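Local coordinates for protein nucleoporin GLE1 (Saccharomyces cerevisiae, PDB 6B4E) that acts as a nuclear pore component in mRNA export, binding inositol hexakisphosphate and serving as an enzyme activator, at residues A[183-188]-A[235-240]; A[210-215]-A[229-234]. One frame throughout, in Å; residues are numbered along the deposited sequence.

Overall arrangement
Both contacts are buried and share helix 225-264 of the all-helical C-terminal GLE1 domain, their centres about 10 Å apart. In contact 1 the segment on this helix runs nearly parallel to that on helix 169-188; in contact 2 it runs roughly antiparallel to that on helix 206-216. Along the chain, contact 2 is nested inside the loop that contact 1 closes. Their chemistry differs. The first relies on alanines, close segment axes and an arginine hydrogen-bonded to a backbone carbonyl at a partly exposed end, whereas the second is wholly apolar, with larger side chains between more widely spaced segments. They meet where the CB of A184 packs 3.5 Å from W234 CD1, and F183 also touches I211.

Contact 1. Residues A[183-188]-A[235-240]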
ATOM      1  N   PHE A 183      -0.390   2.602   2.375  1.00 29.90           N
ATOM      2  CA  PHE A 183      -1.406   2.275   1.379  1.00 32.17           C
ATOM      3  C   PHE A 183      -2.707   1.871   2.056  1.00 27.04           C
ATOM      4  O   PHE A 183      -3.793   2.286   1.637  1.00 25.28           O
ATOM      5  CB  PHE A 183      -0.903   1.160   0.465  1.00 31.88           C
ATOM      6  CG  PHE A 183      -1.847   0.817  -0.664  1.00 28.74           C
ATOM      7  CD1 PHE A 183      -2.024   1.688  -1.714  1.00 36.29           C
ATOM      8  CD2 PHE A 183      -2.534  -0.387  -0.667  1.00 30.07           C
ATOM      9  CE1 PHE A 183      -2.885   1.370  -2.756  1.00 35.21           C
ATOM     10  CE2 PHE A 183      -3.387  -0.713  -1.701  1.00 29.42           C
ATOM     11  CZ  PHE A 183      -3.563   0.170  -2.746  1.00 33.26           C
ATOM     12  N   ALA A 184      -2.605   1.090   3.124  1.00 25.27           N
ATOM     13  CA  ALA A 184      -3.781   0.688   3.880  1.00 20.41           C
ATOM     14  C   ALA A 184      -4.602   1.895   4.321  1.00 22.39           C
ATOM     15  O   ALA A 184      -5.824   1.931   4.118  1.00 24.01           O
ATOM     16  CB  ALA A 184      -3.358  -0.150   5.082  1.00 24.03           C
ATOM     17  N   ILE A 185      -3.948   2.868   4.964  1.00 24.78           N
ATOM     18  CA  ILE A 185      -4.599   4.119   5.360  1.00 26.33           C
ATOM     19  C   ILE A 185      -5.350   4.720   4.180  1.00 26.90           C
ATOM     20  O   ILE A 185      -6.522   5.104   4.290  1.00 24.58           O
ATOM     21  CB  ILE A 185      -3.554   5.115   5.905  1.00 25.26           C
ATOM     22  CG1 ILE A 185      -3.040   4.681   7.289  1.00 22.72           C
ATOM     23  CG2 ILE A 185      -4.102   6.553   5.938  1.00 25.49           C
ATOM     24  CD1 ILE A 185      -4.045   4.795   8.427  1.00 25.59           C
ATOM     25  N   ILE A 186      -4.657   4.879   3.050  1.00 24.17           N
ATOM     26  CA  ILE A 186      -5.269   5.538   1.903  1.00 24.06           C
ATOM     27  C   ILE A 186      -6.552   4.821   1.490  1.00 25.08           C
ATOM     28  O   ILE A 186      -7.552   5.467   1.145  1.00 27.30           O
ATOM     29  CB  ILE A 186      -4.255   5.633   0.747  1.00 25.75           C
ATOM     30  CG1 ILE A 186      -3.142   6.627   1.119  1.00 30.51           C
ATOM     31  CG2 ILE A 186      -4.948   6.058  -0.551  1.00 36.28           C
ATOM     32  CD1 ILE A 186      -1.981   6.698   0.151  1.00 27.97           C
ATOM     33  N   THR A 187      -6.558   3.484   1.514  1.00 24.89           N
ATOM     34  CA  THR A 187      -7.745   2.780   1.045  1.00 25.08           C
ATOM     35  C   THR A 187      -8.943   2.978   1.962  1.00 21.81           C
ATOM     36  O   THR A 187     -10.077   2.819   1.499  1.00 27.25           O
ATOM     37  CB  THR A 187      -7.512   1.269   0.871  1.00 21.01           C
ATOM     38  OG1 THR A 187      -7.304   0.626   2.136  1.00 22.03           O
ATOM     39  CG2 THR A 187      -6.349   0.965  -0.090  1.00 27.01           C
ATOM     40  N   ARG A 188      -8.735   3.338   3.232  1.00 23.17           N
ATOM     41  CA  ARG A 188      -9.847   3.465   4.169  1.00 22.29           C
ATOM     42  C   ARG A 188     -10.161   4.914   4.534  1.00 23.32           C
ATOM     43  O   ARG A 188     -11.109   5.165   5.288  1.00 22.64           O
ATOM     44  CB  ARG A 188      -9.585   2.613   5.427  1.00 24.60           C
ATOM     45  CG  ARG A 188      -8.394   2.985   6.317  1.00 18.80           C
ATOM     46  CD  ARG A 188      -8.605   4.245   7.125  1.00 21.33           C
ATOM     47  NE  ARG A 188      -7.790   4.181   8.343  1.00 19.44           N
ATOM     48  CZ  ARG A 188      -7.805   5.073   9.325  1.00 23.41           C
ATOM     49  NH1 ARG A 188      -8.577   6.139   9.254  1.00 24.77           N
ATOM     50  NH2 ARG A 188      -7.015   4.886  10.391  1.00 20.39           N
ATOM     51  N   TRP A 235      -3.677  -4.276   9.349  1.00 18.54           N
ATOM     52  CA  TRP A 235      -4.708  -4.378  10.382  1.00 20.85           C
ATOM     53  C   TRP A 235      -4.715  -3.158  11.295  1.00 17.85           C
ATOM     54  O   TRP A 235      -5.767  -2.550  11.526  1.00 19.82           O
ATOM     55  CB  TRP A 235      -4.464  -5.649  11.186  1.00 16.70           C
ATOM     56  CG  TRP A 235      -5.517  -6.094  12.177  1.00 20.02           C
ATOM     57  CD1 TRP A 235      -5.950  -5.436  13.292  1.00 15.06           C
ATOM     58  CD2 TRP A 235      -6.204  -7.341  12.154  1.00 16.79           C
ATOM     59  NE1 TRP A 235      -6.878  -6.207  13.969  1.00 20.69           N
ATOM     60  CE2 TRP A 235      -7.054  -7.381  13.276  1.00 18.37           C
ATOM     61  CE3 TRP A 235      -6.193  -8.429  11.276  1.00 18.39           C
ATOM     62  CZ2 TRP A 235      -7.862  -8.480  13.561  1.00 21.49           C
ATOM     63  CZ3 TRP A 235      -7.009  -9.512  11.552  1.00 22.98           C
ATOM     64  CH2 TRP A 235      -7.832  -9.531  12.683  1.00 19.72           C
ATOM     65  N   ASP A 236      -3.545  -2.787  11.818  1.00 18.55           N
ATOM     66  CA  ASP A 236      -3.442  -1.629  12.699  1.00 18.23           C
ATOM     67  C   ASP A 236      -3.904  -0.355  12.008  1.00 20.78           C
ATOM     68  O   ASP A 236      -4.393   0.566  12.673  1.00 20.29           O
ATOM     69  CB  ASP A 236      -1.998  -1.452  13.191  1.00 18.71           C
ATOM     70  CG  ASP A 236      -1.618  -2.416  14.303  1.00 25.37           C
ATOM     71  OD1 ASP A 236      -0.439  -2.813  14.342  1.00 26.09           O
ATOM     72  OD2 ASP A 236      -2.464  -2.742  15.150  1.00 26.99           O
ATOM     73  N   ALA A 237      -3.728  -0.270  10.684  1.00 21.79           N
ATOM     74  CA  ALA A 237      -4.099   0.905   9.910  1.00 19.47           C
ATOM     75  C   ALA A 237      -5.557   0.934   9.450  1.00 22.25           C
ATOM     76  O   ALA A 237      -6.090   2.028   9.227  1.00 22.29           O
ATOM     77  CB  ALA A 237      -3.227   1.006   8.651  1.00 20.38           C
ATOM     78  N   ALA A 238      -6.214  -0.230   9.265  1.00 19.96           N
ATOM     79  CA  ALA A 238      -7.469  -0.233   8.517  1.00 17.44           C
ATOM     80  C   ALA A 238      -8.492  -1.273   8.952  1.00 17.94           C
ATOM     81  O   ALA A 238      -9.593  -1.265   8.400  1.00 20.71           O
ATOM     82  CB  ALA A 238      -7.163  -0.424   7.024  1.00 20.96           C
ATOM     83  N   ALA A 239      -8.209  -2.148   9.925  1.00 19.63           N
ATOM     84  CA  ALA A 239      -9.173  -3.216  10.221  1.00 17.04           C
ATOM     85  C   ALA A 239     -10.523  -2.661  10.676  1.00 18.54           C
ATOM     86  O   ALA A 239     -11.581  -3.175  10.279  1.00 17.80           O
ATOM     87  CB  ALA A 239      -8.610  -4.177  11.264  1.00 18.48           C
ATOM     88  N   VAL A 240     -10.517  -1.625  11.511  1.00 17.78           N
ATOM     89  CA  VAL A 240     -11.777  -1.036  11.973  1.00 15.47           C
ATOM     90  C   VAL A 240     -12.646  -0.625  10.789  1.00 19.17           C
ATOM     91  O   VAL A 240     -13.855  -0.893  10.746  1.00 21.13           O
ATOM     92  CB  VAL A 240     -11.483   0.163  12.893  1.00 18.01           C
ATOM     93  CG1 VAL A 240     -12.721   1.047  13.051  1.00 20.24           C
ATOM     94  CG2 VAL A 240     -10.973  -0.355  14.230  1.00 21.81           C
TER
HETATM   95  O   HOH W   1      -5.879   2.969  12.375  1.00 20.93           O
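R188 reaches from the C-terminal end of helix 169-188 to the backbone of A237 and the side chain of A238. Its CB comes no nearer than 4.2 Å to A238 CB. One step on, CG lies between the backbone N and the carbonyl carbon (chi1 64°), and from there it packs 3.7 Å from the same methyl, A238 CB. A bend at chi2 carries CD past A237 O, after which the chain runs out and presents the edge of the guanidinium to this oxygen. NE donates to A237 O over 2.9 Å, with an angle of 161° at the hydrogen, and approaches almost in line with the C=O bond. NH2 adds a longer, more bent hydrogen bond of 3.2 Å to A237 O. NE and NH2 thus share one acceptor along the same edge of the guanidinium; the oxygen lies in the guanidinium plane, which should limit rotation of the group. NH2 also bonds weakly to a water that sits beside D236 O.

Beside the arginine the contact is made by short side chains and one isoleucine. A184 CB meets A237 CB at 3.8 Å, methyl against methyl, and I185 brings CD1 to 3.5 Å from A237 O and also against the methyl of A237. With alanines at the interface, the two short segments run 8.1 Å apart between axes, at an angle of 15°. T187 OG1 turns back to its own helix and donates to A184 O over 2.8 Å, while also bonding to S208.

This near-parallel pair lies within the helical body of the GLE1 domain. Helix 108-121 packs against I185, I186 and R188, whereas helix 271-284 covers W235 and supplies R275, the salt-bridge partner of D236.

Contact 2. Residues A[210-215]-A[229-234]; sequences HILARI and VILGSW
L212 and I215 meet I230, L231 and W234 across an alpha-helical hairpin, in which helix 206-216 is followed in the chain by the antiparallel helix 225-264. The short segments run at 152° to each other with their axes 11.5 Å apart, a spacing filled by branched side chains and one indole.

Aliphatic packing makes up the first group. The ends of I215 and I230 meet head-on, their CD1 atoms 3.6 Å apart. With chi1 at 65°, CG1 of I230 is flanked by both backbone neighbours of CA, and this branch carries CD1 into the interface. I211 adds a looser contact, its CG2 4.3 Å from I230 CD1. Between these residues and the tryptophan, L231 runs alongside I215 in the opposite direction and brings CD2 to 3.8 Å from L212 CD1.

The aromatic contact is of another kind. L212 lays both methyls over one face of the W234 indole, its side chain crossing that of the tryptophan at about a right angle. The indole is also pinned at its polar end, where NE1 is hydrogen-bonded to S208, and F242 meets it edge-to-face. L212 CD2 approaches W234 CH2 to 3.7 Å, while CD1 makes a CH-pi contact 3.9 Å from the centroid of the six-membered ring, 12° off its normal.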
ATOM      1  N   HIS A 210      -8.700  -6.875  -1.966  1.00 22.25           N
ATOM      2  CA  HIS A 210      -7.856  -7.632  -2.895  1.00 26.76           C
ATOM      3  C   HIS A 210      -6.617  -8.175  -2.200  1.00 25.03           C
ATOM      4  O   HIS A 210      -6.203  -9.314  -2.447  1.00 32.45           O
ATOM      5  CB  HIS A 210      -7.391  -6.771  -4.073  1.00 27.97           C
ATOM      6  CG  HIS A 210      -8.483  -6.306  -4.983  1.00 25.76           C
ATOM      7  ND1 HIS A 210      -9.658  -7.003  -5.163  1.00 31.04           N
ATOM      8  CD2 HIS A 210      -8.566  -5.216  -5.780  1.00 34.08           C
ATOM      9  CE1 HIS A 210     -10.431  -6.348  -6.014  1.00 34.84           C
ATOM     10  NE2 HIS A 210      -9.785  -5.265  -6.414  1.00 32.13           N
ATOM     11  N   ILE A 211      -5.984  -7.355  -1.362  1.00 26.66           N
ATOM     12  CA  ILE A 211      -4.752  -7.775  -0.698  1.00 23.10           C
ATOM     13  C   ILE A 211      -4.999  -9.001   0.158  1.00 28.11           C
ATOM     14  O   ILE A 211      -4.261  -9.990   0.076  1.00 26.93           O
ATOM     15  CB  ILE A 211      -4.178  -6.629   0.152  1.00 25.25           C
ATOM     16  CG1 ILE A 211      -3.705  -5.496  -0.752  1.00 26.73           C
ATOM     17  CG2 ILE A 211      -3.010  -7.141   1.022  1.00 24.44           C
ATOM     18  CD1 ILE A 211      -3.368  -4.213  -0.013  1.00 24.54           C
ATOM     19  N   LEU A 212      -6.019  -8.937   1.022  1.00 24.14           N
ATOM     20  CA  LEU A 212      -6.272 -10.034   1.946  1.00 24.03           C
ATOM     21  C   LEU A 212      -6.698 -11.285   1.193  1.00 21.91           C
ATOM     22  O   LEU A 212      -6.238 -12.387   1.506  1.00 25.13           O
ATOM     23  CB  LEU A 212      -7.334  -9.620   2.972  1.00 22.53           C
ATOM     24  CG  LEU A 212      -6.798  -8.906   4.232  1.00 21.79           C
ATOM     25  CD1 LEU A 212      -6.079  -7.609   3.893  1.00 23.36           C
ATOM     26  CD2 LEU A 212      -7.913  -8.646   5.239  1.00 25.05           C
ATOM     27  N   ALA A 213      -7.594 -11.132   0.213  1.00 22.64           N
ATOM     28  CA  ALA A 213      -8.067 -12.280  -0.548  1.00 24.66           C
ATOM     29  C   ALA A 213      -6.930 -12.950  -1.299  1.00 27.00           C
ATOM     30  O   ALA A 213      -6.844 -14.179  -1.335  1.00 31.71           O
ATOM     31  CB  ALA A 213      -9.161 -11.852  -1.529  1.00 30.42           C
ATOM     32  N   ARG A 214      -6.081 -12.157  -1.948  1.00 30.96           N
ATOM     33  CA  ARG A 214      -5.037 -12.725  -2.795  1.00 29.40           C
ATOM     34  C   ARG A 214      -3.973 -13.435  -1.974  1.00 29.05           C
ATOM     35  O   ARG A 214      -3.440 -14.469  -2.402  1.00 30.77           O
ATOM     36  CB  ARG A 214      -4.414 -11.624  -3.648  1.00 28.57           C
ATOM     37  CG  ARG A 214      -5.391 -11.156  -4.726  1.00 29.77           C
ATOM     38  CD  ARG A 214      -4.954  -9.881  -5.405  1.00 33.02           C
ATOM     39  NE  ARG A 214      -5.988  -9.471  -6.344  1.00 30.93           N
ATOM     40  CZ  ARG A 214      -5.990  -8.348  -7.047  1.00 27.40           C
ATOM     41  NH1 ARG A 214      -4.978  -7.498  -6.979  1.00 30.39           N
ATOM     42  NH2 ARG A 214      -7.028  -8.079  -7.826  1.00 33.40           N
ATOM     43  N   ILE A 215      -3.616 -12.875  -0.818  1.00 27.60           N
ATOM     44  CA  ILE A 215      -2.684 -13.562   0.065  1.00 25.94           C
ATOM     45  C   ILE A 215      -3.303 -14.858   0.572  1.00 29.06           C
ATOM     46  O   ILE A 215      -2.648 -15.903   0.594  1.00 28.79           O
ATOM     47  CB  ILE A 215      -2.247 -12.632   1.215  1.00 28.36           C
ATOM     48  CG1 ILE A 215      -1.389 -11.487   0.655  1.00 25.93           C
ATOM     49  CG2 ILE A 215      -1.454 -13.415   2.249  1.00 27.51           C
ATOM     50  CD1 ILE A 215      -0.986 -10.430   1.687  1.00 28.84           C
ATOM     51  N   VAL A 229       3.629  -9.881   8.406  1.00 20.86           N
ATOM     52  CA  VAL A 229       4.004  -8.535   8.814  1.00 23.51           C
ATOM     53  C   VAL A 229       3.111  -7.502   8.136  1.00 22.05           C
ATOM     54  O   VAL A 229       2.571  -6.613   8.797  1.00 21.49           O
ATOM     55  CB  VAL A 229       5.494  -8.274   8.521  1.00 25.48           C
ATOM     56  CG1 VAL A 229       5.841  -6.810   8.795  1.00 26.53           C
ATOM     57  CG2 VAL A 229       6.355  -9.163   9.389  1.00 24.93           C
ATOM     58  N   ILE A 230       2.980  -7.563   6.809  1.00 21.74           N
ATOM     59  CA  ILE A 230       2.219  -6.514   6.145  1.00 21.07           C
ATOM     60  C   ILE A 230       0.743  -6.622   6.510  1.00 20.65           C
ATOM     61  O   ILE A 230       0.046  -5.602   6.567  1.00 23.01           O
ATOM     62  CB  ILE A 230       2.440  -6.520   4.621  1.00 25.76           C
ATOM     63  CG1 ILE A 230       1.910  -7.793   3.970  1.00 23.43           C
ATOM     64  CG2 ILE A 230       3.932  -6.306   4.300  1.00 31.22           C
ATOM     65  CD1 ILE A 230       0.461  -7.669   3.495  1.00 24.33           C
ATOM     66  N   LEU A 231       0.238  -7.836   6.772  1.00 21.56           N
ATOM     67  CA  LEU A 231      -1.154  -7.969   7.200  1.00 17.63           C
ATOM     68  C   LEU A 231      -1.370  -7.349   8.575  1.00 22.57           C
ATOM     69  O   LEU A 231      -2.430  -6.776   8.846  1.00 22.14           O
ATOM     70  CB  LEU A 231      -1.579  -9.445   7.203  1.00 21.35           C
ATOM     71  CG  LEU A 231      -1.811 -10.102   5.832  1.00 26.89           C
ATOM     72  CD1 LEU A 231      -2.100 -11.589   5.971  1.00 23.86           C
ATOM     73  CD2 LEU A 231      -2.940  -9.415   5.099  1.00 27.36           C
ATOM     74  N   GLY A 232      -0.385  -7.459   9.461  1.00 17.90           N
ATOM     75  CA  GLY A 232      -0.505  -6.815  10.762  1.00 19.17           C
ATOM     76  C   GLY A 232      -0.392  -5.307  10.666  1.00 25.49           C
ATOM     77  O   GLY A 232      -1.125  -4.577  11.337  1.00 21.16           O
ATOM     78  N   SER A 233       0.532  -4.812   9.826  1.00 19.44           N
ATOM     79  CA  SER A 233       0.583  -3.381   9.577  1.00 16.65           C
ATOM     80  C   SER A 233      -0.725  -2.891   8.975  1.00 18.85           C
ATOM     81  O   SER A 233      -1.224  -1.811   9.335  1.00 21.29           O
ATOM     82  CB  SER A 233       1.738  -3.060   8.629  1.00 21.91           C
ATOM     83  OG  SER A 233       2.957  -3.410   9.244  1.00 21.51           O
ATOM     84  N   TRP A 234      -1.256  -3.644   8.001  1.00 20.02           N
ATOM     85  CA  TRP A 234      -2.552  -3.329   7.411  1.00 20.29           C
ATOM     86  C   TRP A 234      -3.635  -3.265   8.479  1.00 18.88           C
ATOM     87  O   TRP A 234      -4.434  -2.321   8.521  1.00 19.41           O
ATOM     88  CB  TRP A 234      -2.915  -4.374   6.353  1.00 22.54           C
ATOM     89  CG  TRP A 234      -4.307  -4.167   5.849  1.00 19.84           C
ATOM     90  CD1 TRP A 234      -4.692  -3.385   4.800  1.00 20.65           C
ATOM     91  CD2 TRP A 234      -5.509  -4.706   6.411  1.00 18.00           C
ATOM     92  NE1 TRP A 234      -6.055  -3.406   4.674  1.00 20.35           N
ATOM     93  CE2 TRP A 234      -6.583  -4.203   5.648  1.00 19.38           C
ATOM     94  CE3 TRP A 234      -5.782  -5.559   7.482  1.00 20.95           C
ATOM     95  CZ2 TRP A 234      -7.901  -4.540   5.912  1.00 24.18           C
ATOM     96  CZ3 TRP A 234      -7.103  -5.889   7.747  1.00 21.93           C
ATOM     97  CH2 TRP A 234      -8.129  -5.368   6.979  1.00 16.33           C
TER